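Local coordinates for glycerol-3-phosphate dehydrogenase [NAD(+)] (Dunaliella salina, PDB 6IUY), which joins a haloacid dehalogenase-like phosphatase domain to an NAD-dependent glycerol-3-phosphate dehydrogenase, enabling direct conversion of dihydroxyacetone phosphate to glycerol, at residues V272-Q277 against R443-I448; L488-S493 against R605-C610; R99-H104 against R136-P141; G358-L363 against R398-D403. All blocks are in the same frame, centred on the assembly; numbering follows the deposited sequence.

Contact 1. Residues V272-Q277 against R443-I448; sequences VRMVAQ and RPYFAI
M274 and Q277 of helix 266-282 meet R443, Y445 and F446, which lie in a type I turn leading into strand 446-451, an outermost strand of the Rossmann-type sheet. The helix is the one that follows the first strand of that dinucleotide-binding fold. Apolar and sulfur contacts centre on M274. Its bend at chi3 (-81°) folds CE over the middle of the F446 ring, 3.6 Å from the centroid and 14° off the normal, while SD lies over the same face. SD also makes an oblique Met-aromatic contact with Y445. The F446 side chain lies about 4 Å from that of W267, an NAD-binding residue.

Polar contacts converge on Q277 OE1. Y445 OH donates to it at 2.6 Å, tilted 33° from the carbonyl plane, and R443 NE adds a weak bond at 3.1 Å. The CB of Q277 covers one face of the R443 guanidinium, whose outer end turns to E281 in a salt bridge. E419 accepts a hydrogen bond from Q277 NE2 and forms a salt bridge with R273 NH1, and R273 NE reaches the D326 carbonyl. A water completes the link: it lies in the R273 guanidinium plane, takes a bond from NH1 at 2.8 Å and donates to Y445 OH at 3.1 Å.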
# COMPACT_ATOMS: atom_id res chain seq x y z
N VAL A 272 -4.45 26.36 8.90
CA VAL A 272 -3.92 27.74 8.94
C VAL A 272 -3.07 27.95 10.18
O VAL A 272 -2.15 28.76 10.19
CB VAL A 272 -5.04 28.81 8.90
CG1 VAL A 272 -5.50 29.13 10.29
CG2 VAL A 272 -4.53 30.07 8.24
N ARG A 273 -3.37 27.20 11.24
CA ARG A 273 -2.61 27.31 12.48
C ARG A 273 -1.17 26.81 12.31
O ARG A 273 -0.22 27.39 12.88
CB ARG A 273 -3.29 26.52 13.60
CG ARG A 273 -2.47 26.43 14.87
CD ARG A 273 -3.18 25.68 15.99
NE ARG A 273 -2.56 26.02 17.28
CZ ARG A 273 -1.59 25.31 17.87
NH1 ARG A 273 -1.14 24.20 17.30
NH2 ARG A 273 -1.08 25.70 19.03
N MET A 274 -1.02 25.72 11.55
CA MET A 274 0.29 25.15 11.27
C MET A 274 1.05 26.03 10.28
O MET A 274 2.22 26.31 10.46
CB MET A 274 0.17 23.74 10.70
CG MET A 274 -0.57 22.74 11.61
SD MET A 274 -0.29 21.05 10.99
CE MET A 274 -1.45 20.91 9.65
N VAL A 275 0.35 26.43 9.23
CA VAL A 275 0.87 27.35 8.22
C VAL A 275 1.30 28.68 8.83
O VAL A 275 2.37 29.23 8.51
CB VAL A 275 -0.21 27.55 7.17
CG1 VAL A 275 -0.09 28.89 6.49
CG2 VAL A 275 -0.20 26.36 6.22
N ALA A 276 0.51 29.19 9.77
CA ALA A 276 0.88 30.42 10.44
C ALA A 276 2.14 30.24 11.30
O ALA A 276 2.94 31.17 11.40
CB ALA A 276 -0.30 30.93 11.29
N GLN A 277 2.34 29.08 11.91
CA GLN A 277 3.56 28.84 12.70
C GLN A 277 4.80 28.87 11.83
O GLN A 277 5.83 29.39 12.26
CB GLN A 277 3.51 27.50 13.44
CG GLN A 277 2.49 27.46 14.56
CD GLN A 277 2.32 26.09 15.15
OE1 GLN A 277 2.66 25.06 14.52
NE2 GLN A 277 1.78 26.05 16.37
N ARG A 443 5.53 20.77 10.21
CA ARG A 443 5.81 21.17 11.58
C ARG A 443 6.51 20.01 12.31
O ARG A 443 6.62 18.92 11.76
CB ARG A 443 4.51 21.56 12.30
CG ARG A 443 3.56 22.42 11.46
CD ARG A 443 4.16 23.79 11.26
NE ARG A 443 4.81 24.21 12.49
CZ ARG A 443 5.94 24.92 12.54
NH1 ARG A 443 6.55 25.29 11.42
NH2 ARG A 443 6.45 25.25 13.72
N PRO A 444 6.99 20.23 13.53
CA PRO A 444 7.62 19.09 14.21
C PRO A 444 6.64 17.97 14.54
O PRO A 444 7.07 16.85 14.77
CB PRO A 444 8.19 19.70 15.49
CG PRO A 444 8.35 21.15 15.16
CD PRO A 444 7.20 21.49 14.25
N TYR A 445 5.33 18.27 14.54
CA TYR A 445 4.31 17.26 14.83
C TYR A 445 3.52 16.90 13.57
O TYR A 445 2.55 16.15 13.61
CB TYR A 445 3.36 17.78 15.92
CG TYR A 445 2.77 19.12 15.58
CD1 TYR A 445 1.63 19.23 14.80
CD2 TYR A 445 3.39 20.29 16.00
CE1 TYR A 445 1.09 20.47 14.47
CE2 TYR A 445 2.87 21.54 15.67
CZ TYR A 445 1.73 21.62 14.90
OH TYR A 445 1.21 22.87 14.57
N PHE A 446 3.93 17.45 12.45
CA PHE A 446 3.21 17.21 11.20
C PHE A 446 4.24 16.97 10.09
O PHE A 446 4.72 17.92 9.46
CB PHE A 446 2.27 18.40 10.89
CG PHE A 446 1.25 18.10 9.82
CD1 PHE A 446 0.27 17.14 10.03
CD2 PHE A 446 1.27 18.77 8.60
CE1 PHE A 446 -0.68 16.84 9.07
CE2 PHE A 446 0.32 18.49 7.61
CZ PHE A 446 -0.66 17.51 7.85
N ALA A 447 4.61 15.69 9.90
CA ALA A 447 5.65 15.30 8.94
C ALA A 447 5.11 15.22 7.53
O ALA A 447 4.04 14.64 7.27
CB ALA A 447 6.27 13.96 9.34
N ILE A 448 5.88 15.78 6.61
CA ILE A 448 5.45 15.84 5.22
C ILE A 448 6.31 14.95 4.33
O ILE A 448 7.53 14.90 4.48
CB ILE A 448 5.49 17.28 4.69
CG1 ILE A 448 4.41 18.12 5.38
CG2 ILE A 448 5.33 17.31 3.19
CD1 ILE A 448 3.03 17.88 4.85
O HOH W 1 -1.81 22.64 15.08

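Contact 2. Residues L488-S493 against R605-C610; sequences LRQGLS and RYRVAC
Q490 lays its side chain across one face of the Y606 ring, with CG 4.0 Å from the centroid in a CH-pi contact. The amide is only 24° from coplanar with the ring, and Q490 CD comes within 3.5 Å of Y606 CE1 near the rim. With CG trans to the backbone N (chi1 -180°) the chain runs out toward Y606, and the turn at chi2 (69°) sets the amide beyond the rim, beside CE1.

That amide is steadied by its neighbour in sequence: R489 NH2 donates to Q490 OE1 at 2.8 Å, in the carbonyl plane and on a lone pair. Q490 NE2 is held by E494, one turn further along helix 481-502. Beside this pair runs R607, whose NH2 is 3.5 Å from R489 NH2 and one face of whose guanidinium has Y606 OH above its centre.

Within the same chain, P585 and L586 of helix 585-594 pack on Q490 and T589 on Y606. E423 of the second subunit forms a salt bridge with R489 NE and accepts a hydrogen bond from Y606 OH, so one carboxylate serves both segments and probably offsets the nearby positive charge. The arrangement thus belongs to the all-helical C-terminal domain of glycerol-3-phosphate dehydrogenases, here at the homodimer interface.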
# COMPACT_ATOMS: atom_id res chain seq x y z
N LEU A 488 -13.05 -2.61 4.64
CA LEU A 488 -11.88 -1.81 4.33
C LEU A 488 -11.03 -2.41 3.20
O LEU A 488 -10.56 -1.68 2.30
CB LEU A 488 -11.02 -1.62 5.58
CG LEU A 488 -11.39 -0.26 6.23
CD1 LEU A 488 -12.86 -0.27 6.63
CD2 LEU A 488 -10.49 0.05 7.42
N ARG A 489 -10.85 -3.73 3.24
CA ARG A 489 -10.08 -4.42 2.20
C ARG A 489 -10.71 -4.21 0.84
O ARG A 489 -10.03 -3.79 -0.10
CB ARG A 489 -9.98 -5.92 2.48
CG ARG A 489 -9.01 -6.60 1.51
CD ARG A 489 -9.41 -8.00 1.14
NE ARG A 489 -10.83 -8.14 0.84
CZ ARG A 489 -11.38 -7.86 -0.33
NH1 ARG A 489 -10.64 -7.38 -1.32
NH2 ARG A 489 -12.69 -8.04 -0.52
N GLN A 490 -12.00 -4.51 0.72
CA GLN A 490 -12.70 -4.32 -0.54
C GLN A 490 -12.70 -2.83 -0.95
O GLN A 490 -12.53 -2.48 -2.13
CB GLN A 490 -14.12 -4.84 -0.42
CG GLN A 490 -14.95 -4.69 -1.69
CD GLN A 490 -14.48 -5.60 -2.82
OE1 GLN A 490 -13.77 -6.59 -2.60
NE2 GLN A 490 -14.86 -5.25 -4.04
N GLY A 491 -12.87 -1.95 0.03
CA GLY A 491 -12.87 -0.53 -0.24
C GLY A 491 -11.55 -0.07 -0.80
O GLY A 491 -11.51 0.66 -1.79
N LEU A 492 -10.46 -0.49 -0.18
CA LEU A 492 -9.15 -0.09 -0.66
C LEU A 492 -8.92 -0.64 -2.07
O LEU A 492 -8.37 0.05 -2.95
CB LEU A 492 -8.07 -0.58 0.29
CG LEU A 492 -6.64 -0.18 -0.04
CD1 LEU A 492 -6.56 1.34 -0.20
CD2 LEU A 492 -5.68 -0.68 1.04
N SER A 493 -9.39 -1.86 -2.31
CA SER A 493 -9.20 -2.51 -3.60
C SER A 493 -10.01 -1.80 -4.69
O SER A 493 -9.57 -1.72 -5.85
CB SER A 493 -9.54 -4.01 -3.50
OG SER A 493 -10.32 -4.46 -4.60
N ARG A 605 -22.39 -8.16 2.09
CA ARG A 605 -22.79 -8.99 0.95
C ARG A 605 -22.76 -8.21 -0.35
O ARG A 605 -23.65 -8.35 -1.20
CB ARG A 605 -24.20 -9.57 1.17
CG ARG A 605 -24.27 -10.71 2.18
CD ARG A 605 -24.17 -12.07 1.48
NE ARG A 605 -24.57 -13.16 2.38
CZ ARG A 605 -25.82 -13.53 2.62
NH1 ARG A 605 -26.84 -12.89 2.04
NH2 ARG A 605 -26.07 -14.53 3.45
N TYR A 606 -21.73 -7.38 -0.51
CA TYR A 606 -21.63 -6.47 -1.64
C TYR A 606 -21.60 -7.17 -3.01
O TYR A 606 -22.26 -6.72 -3.95
CB TYR A 606 -20.40 -5.59 -1.48
CG TYR A 606 -19.15 -6.34 -1.10
CD1 TYR A 606 -18.34 -6.92 -2.07
CD2 TYR A 606 -18.79 -6.49 0.23
CE1 TYR A 606 -17.18 -7.61 -1.72
CE2 TYR A 606 -17.65 -7.18 0.59
CZ TYR A 606 -16.84 -7.74 -0.39
OH TYR A 606 -15.71 -8.42 -0.01
N ARG A 607 -20.85 -8.27 -3.13
CA ARG A 607 -20.80 -9.06 -4.38
C ARG A 607 -22.21 -9.40 -4.87
O ARG A 607 -22.45 -9.55 -6.07
CB ARG A 607 -20.00 -10.35 -4.17
CG ARG A 607 -18.50 -10.25 -4.48
CD ARG A 607 -17.66 -11.03 -3.47
NE ARG A 607 -16.29 -10.51 -3.40
CZ ARG A 607 -15.33 -10.97 -2.59
NH1 ARG A 607 -15.57 -11.99 -1.76
NH2 ARG A 607 -14.12 -10.41 -2.61
N VAL A 608 -23.14 -9.49 -3.94
CA VAL A 608 -24.52 -9.87 -4.25
C VAL A 608 -25.46 -8.67 -4.24
O VAL A 608 -26.37 -8.57 -5.07
CB VAL A 608 -25.04 -10.92 -3.26
CG1 VAL A 608 -26.52 -11.14 -3.47
CG2 VAL A 608 -24.26 -12.21 -3.41
N ALA A 609 -25.26 -7.78 -3.27
CA ALA A 609 -26.14 -6.63 -3.09
C ALA A 609 -26.04 -5.61 -4.23
O ALA A 609 -26.94 -4.79 -4.43
CB ALA A 609 -25.83 -5.96 -1.76
N CYS A 610 -24.96 -5.66 -4.99
CA CYS A 610 -24.80 -4.69 -6.07
C CYS A 610 -25.79 -4.96 -7.20
O CYS A 610 -26.23 -4.02 -7.88
CB CYS A 610 -23.38 -4.71 -6.61
SG CYS A 610 -22.90 -6.30 -7.29

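Contact 3. Residues R99-H104 against R136-P141; sequences RFLEEH and REMALP
L101 and M138 mark the closest backbone approach, 7.8 Å between their CA atoms, where helices 99-103 and 136-141 run in broadly the same direction at a crossing angle of -38° with axes 11.3 Å apart. No hydrogen bond spans them; the contact is apolar.

L101 presents both methyls to the opposing helix. CD1 sits 3.7 Å from E137 O, and CD2 lies 4.0 Å from P141 CG. P141 has no N-H to bond the E137 carbonyl, the helix kinks there, and the L101 methyls lie against that carbonyl and the proline ring. M138, bent at both chi2 (-73°) and chi3, turns back toward F100 and makes an oblique Met-aromatic contact, its SD 5.0 Å from the ring centroid. The E137 carboxylate is turned elsewhere and accepts from M158 N.

F100 also makes an edge-to-face contact with F58 and touches L54 of helix 51-54, while S51 touches M138. Helix 94-103 lies in the chain between strands 37-40 and 127-131, consistent with the cap inserted there in haloacid dehalogenase-like enzymes. Helix 136-145 follows strand 127-131 and packs through A139 and L140 on V153 of strand 153-154.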
# COMPACT_ATOMS: atom_id res chain seq x y z
N ARG A 99 48.89 28.43 7.52
CA ARG A 99 49.08 29.67 8.27
C ARG A 99 48.13 30.74 7.77
O ARG A 99 47.37 31.31 8.55
CB ARG A 99 50.52 30.18 8.15
CG ARG A 99 51.59 29.37 8.87
CD ARG A 99 52.91 30.16 8.99
NE ARG A 99 53.34 30.75 7.72
CZ ARG A 99 54.43 31.50 7.57
NH1 ARG A 99 55.22 31.75 8.60
NH2 ARG A 99 54.73 31.99 6.37
N PHE A 100 48.18 31.00 6.47
CA PHE A 100 47.45 32.10 5.84
C PHE A 100 45.95 32.04 6.12
O PHE A 100 45.34 33.05 6.46
CB PHE A 100 47.70 32.10 4.33
CG PHE A 100 46.81 33.04 3.57
CD1 PHE A 100 47.21 34.33 3.31
CD2 PHE A 100 45.56 32.62 3.12
CE1 PHE A 100 46.39 35.21 2.61
CE2 PHE A 100 44.73 33.49 2.43
CZ PHE A 100 45.15 34.78 2.17
N LEU A 101 45.38 30.85 5.96
CA LEU A 101 43.96 30.64 6.19
C LEU A 101 43.60 30.90 7.64
O LEU A 101 42.43 31.15 7.97
CB LEU A 101 43.55 29.21 5.79
CG LEU A 101 43.55 28.92 4.29
CD1 LEU A 101 43.19 27.47 4.02
CD2 LEU A 101 42.59 29.84 3.57
N GLU A 102 44.60 30.84 8.51
CA GLU A 102 44.38 31.19 9.91
C GLU A 102 44.47 32.72 10.08
O GLU A 102 43.60 33.32 10.71
CB GLU A 102 45.39 30.48 10.81
CG GLU A 102 45.01 30.52 12.28
CD GLU A 102 45.57 29.36 13.09
OE1 GLU A 102 46.50 28.68 12.60
OE2 GLU A 102 45.07 29.13 14.21
N GLU A 103 45.50 33.34 9.51
CA GLU A 103 45.67 34.79 9.59
C GLU A 103 44.49 35.55 8.97
O GLU A 103 44.16 36.65 9.39
CB GLU A 103 46.95 35.23 8.89
CG GLU A 103 48.24 34.98 9.67
CD GLU A 103 49.46 35.53 8.95
OE1 GLU A 103 50.57 35.00 9.16
OE2 GLU A 103 49.30 36.50 8.17
N HIS A 104 43.88 34.95 7.95
CA HIS A 104 42.71 35.53 7.33
C HIS A 104 41.55 34.55 7.38
O HIS A 104 41.12 34.04 6.35
CB HIS A 104 43.00 35.94 5.89
CG HIS A 104 44.03 37.03 5.77
ND1 HIS A 104 45.36 36.76 5.54
CD2 HIS A 104 43.91 38.37 5.85
CE1 HIS A 104 46.03 37.91 5.49
NE2 HIS A 104 45.17 38.90 5.67
N ARG A 136 41.18 26.58 -5.30
CA ARG A 136 40.23 25.80 -4.51
C ARG A 136 40.55 25.92 -3.03
O ARG A 136 39.65 26.08 -2.21
CB ARG A 136 40.26 24.32 -4.92
CG ARG A 136 39.15 23.47 -4.32
CD ARG A 136 39.07 22.09 -4.96
NE ARG A 136 37.82 21.39 -4.66
CZ ARG A 136 36.64 21.68 -5.22
NH1 ARG A 136 36.55 22.65 -6.10
NH2 ARG A 136 35.55 20.99 -4.87
N GLU A 137 41.83 25.88 -2.71
CA GLU A 137 42.28 25.94 -1.32
C GLU A 137 41.79 27.20 -0.61
O GLU A 137 41.84 27.29 0.63
CB GLU A 137 43.81 25.87 -1.27
CG GLU A 137 44.41 24.55 -1.75
CD GLU A 137 44.63 24.51 -3.25
OE1 GLU A 137 44.28 25.49 -3.93
OE2 GLU A 137 45.17 23.50 -3.75
N MET A 138 41.33 28.17 -1.38
CA MET A 138 40.84 29.43 -0.83
C MET A 138 39.31 29.49 -0.78
O MET A 138 38.72 30.13 0.10
CB MET A 138 41.38 30.61 -1.66
CG MET A 138 42.87 30.53 -1.96
SD MET A 138 43.87 30.87 -0.51
CE MET A 138 43.26 32.50 -0.13
N ALA A 139 38.69 28.83 -1.75
CA ALA A 139 37.23 28.85 -1.89
C ALA A 139 36.55 27.92 -0.90
O ALA A 139 35.39 28.14 -0.55
CB ALA A 139 36.82 28.50 -3.31
N LEU A 140 37.25 26.87 -0.45
CA LEU A 140 36.61 25.84 0.35
C LEU A 140 36.30 26.30 1.77
O LEU A 140 35.28 25.92 2.33
CB LEU A 140 37.45 24.55 0.39
CG LEU A 140 37.37 23.74 -0.91
CD1 LEU A 140 38.14 22.43 -0.83
CD2 LEU A 140 35.92 23.47 -1.26
N PRO A 141 37.18 27.13 2.35
CA PRO A 141 36.81 27.65 3.68
C PRO A 141 35.62 28.59 3.58
O PRO A 141 34.74 28.58 4.44
CB PRO A 141 38.07 28.39 4.14
CG PRO A 141 39.20 27.79 3.33
CD PRO A 141 38.58 27.44 2.00

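Contact 4. Residues G358-L363 against R398-D403; sequences GICKQL and RILGID
I399 and L400, in the last turn of helix 392-400, press against C360 and L363 of helix 356-366, and the tight part of the contact is made by branched methyls set against a backbone carbonyl. CG2 of I399 rests 3.7 Å from C360 O, and its CD1 lies 4.0 Å from C360 CB, so the isoleucine spans the cysteine from carbonyl to side chain. L400 comes in beside it. Its chi2 (177°) extends the CD1 branch and leaves CD2 as the side branch, which faces helix 356-366 and meets C360 O at 3.8 Å and L363 CB at 3.9 Å on the same side. The thiol is more loosely met, C360 SG being 4.4 Å from L400 CD1; M395 and V396 also touch this cysteine. Behind, F349 packs on both L363 and L400, and L337 and V341 of helix 337-342 add to the cover of L363.

The outer side is slacker. K361 directs its CB away from the partner helix and runs into solvent, touching I399 CG2 chiefly through its backbone N, at 4.3 Å.

Beyond L400 the helix stops at G401, whose positive phi (69°) turns the chain toward strand 404-408. Helices 356-366 and 392-400 connect the adjacent parallel strands 346-349, 374-377 and 404-408, so their packing is that of successive beta-alpha-beta crossovers in a Rossmann-type NAD-binding domain.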
# COMPACT_ATOMS: atom_id res chain seq x y z
N GLY A 358 -18.41 27.00 -7.01
CA GLY A 358 -18.88 28.37 -6.93
C GLY A 358 -17.77 29.33 -6.52
O GLY A 358 -17.68 30.44 -7.04
N ILE A 359 -16.92 28.89 -5.59
CA ILE A 359 -15.80 29.70 -5.14
C ILE A 359 -14.81 29.96 -6.29
O ILE A 359 -14.37 31.09 -6.48
CB ILE A 359 -15.08 29.04 -3.96
CG1 ILE A 359 -15.97 29.10 -2.72
CG2 ILE A 359 -13.79 29.73 -3.65
CD1 ILE A 359 -15.53 28.15 -1.63
N CYS A 360 -14.50 28.93 -7.07
CA CYS A 360 -13.58 29.11 -8.20
C CYS A 360 -14.22 30.02 -9.27
O CYS A 360 -13.54 30.89 -9.82
CB CYS A 360 -13.18 27.76 -8.82
SG CYS A 360 -12.06 26.72 -7.77
N LYS A 361 -15.50 29.83 -9.56
CA LYS A 361 -16.19 30.69 -10.51
C LYS A 361 -16.16 32.18 -10.09
O LYS A 361 -16.00 33.04 -10.93
CB LYS A 361 -17.65 30.25 -10.70
CG LYS A 361 -17.87 29.14 -11.73
CD LYS A 361 -19.38 28.91 -11.93
CE LYS A 361 -20.12 28.81 -10.58
NZ LYS A 361 -21.61 28.65 -10.67
N GLN A 362 -16.34 32.46 -8.80
CA GLN A 362 -16.27 33.83 -8.29
C GLN A 362 -14.89 34.42 -8.49
O GLN A 362 -14.77 35.55 -8.93
CB GLN A 362 -16.61 33.90 -6.80
CG GLN A 362 -18.08 33.72 -6.43
CD GLN A 362 -18.31 33.81 -4.92
OE1 GLN A 362 -17.85 34.75 -4.25
NE2 GLN A 362 -19.03 32.83 -4.37
N LEU A 363 -13.85 33.66 -8.14
CA LEU A 363 -12.48 34.14 -8.28
C LEU A 363 -12.07 34.37 -9.74
O LEU A 363 -11.25 35.25 -10.02
CB LEU A 363 -11.50 33.17 -7.62
CG LEU A 363 -11.58 33.05 -6.10
CD1 LEU A 363 -10.67 31.93 -5.63
CD2 LEU A 363 -11.21 34.37 -5.42
N ARG A 398 -8.31 24.14 -14.27
CA ARG A 398 -9.15 24.45 -15.41
C ARG A 398 -9.80 25.84 -15.32
O ARG A 398 -9.86 26.55 -16.30
CB ARG A 398 -10.23 23.38 -15.56
CG ARG A 398 -11.29 23.75 -16.61
CD ARG A 398 -12.24 22.60 -16.86
NE ARG A 398 -11.52 21.44 -17.39
CZ ARG A 398 -11.30 21.23 -18.69
NH1 ARG A 398 -11.74 22.11 -19.58
NH2 ARG A 398 -10.64 20.15 -19.09
N ILE A 399 -10.28 26.21 -14.14
CA ILE A 399 -11.08 27.43 -14.02
C ILE A 399 -10.23 28.67 -13.72
O ILE A 399 -10.55 29.75 -14.19
CB ILE A 399 -12.14 27.30 -12.93
CG1 ILE A 399 -13.24 26.33 -13.37
CG2 ILE A 399 -12.71 28.67 -12.60
CD1 ILE A 399 -14.16 25.90 -12.23
N LEU A 400 -9.16 28.50 -12.95
CA LEU A 400 -8.31 29.60 -12.57
C LEU A 400 -7.01 29.64 -13.36
O LEU A 400 -6.26 30.61 -13.27
CB LEU A 400 -8.00 29.53 -11.07
CG LEU A 400 -9.24 29.73 -10.18
CD1 LEU A 400 -8.89 29.57 -8.71
CD2 LEU A 400 -9.83 31.10 -10.46
N GLY A 401 -6.73 28.58 -14.11
CA GLY A 401 -5.57 28.53 -14.98
C GLY A 401 -4.23 28.48 -14.27
O GLY A 401 -3.20 28.88 -14.82
N ILE A 402 -4.23 27.99 -13.04
CA ILE A 402 -2.99 27.82 -12.30
C ILE A 402 -2.78 26.36 -11.91
O ILE A 402 -3.72 25.56 -11.86
CB ILE A 402 -2.97 28.68 -11.04
CG1 ILE A 402 -4.21 28.39 -10.20
CG2 ILE A 402 -2.93 30.17 -11.40
CD1 ILE A 402 -4.17 29.06 -8.85
N ASP A 403 -1.53 26.01 -11.63
CA ASP A 403 -1.21 24.65 -11.23
C ASP A 403 -1.58 24.45 -9.77
O ASP A 403 -1.47 25.37 -8.96
CB ASP A 403 0.26 24.34 -11.48
CG ASP A 403 0.53 24.00 -12.93
OD1 ASP A 403 0.66 22.79 -13.26
OD2 ASP A 403 0.59 24.93 -13.76

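How the contacts relate
Along the chain contact 3 closes first, then contact 1 opens with contact 4 nested inside its loop, and contact 2 follows. Contacts 1 and 4 share the eight-stranded mixed sheet of the NAD-binding domain, their centres about 26 Å apart without touching. The centre of contact 2 lies about 36 Å from each of theirs, among the C-terminal helices. Contact 3 belongs to the haloacid dehalogenase-like domain that carries the magnesium ion; its centre is about 41 Å from that of contact 1 and about 69 Å from that of contact 2, on the opposite side of the chain's centre. The four therefore sample an elongated molecule in which phosphatase-like and dehydrogenase units are consecutive along one polypeptide.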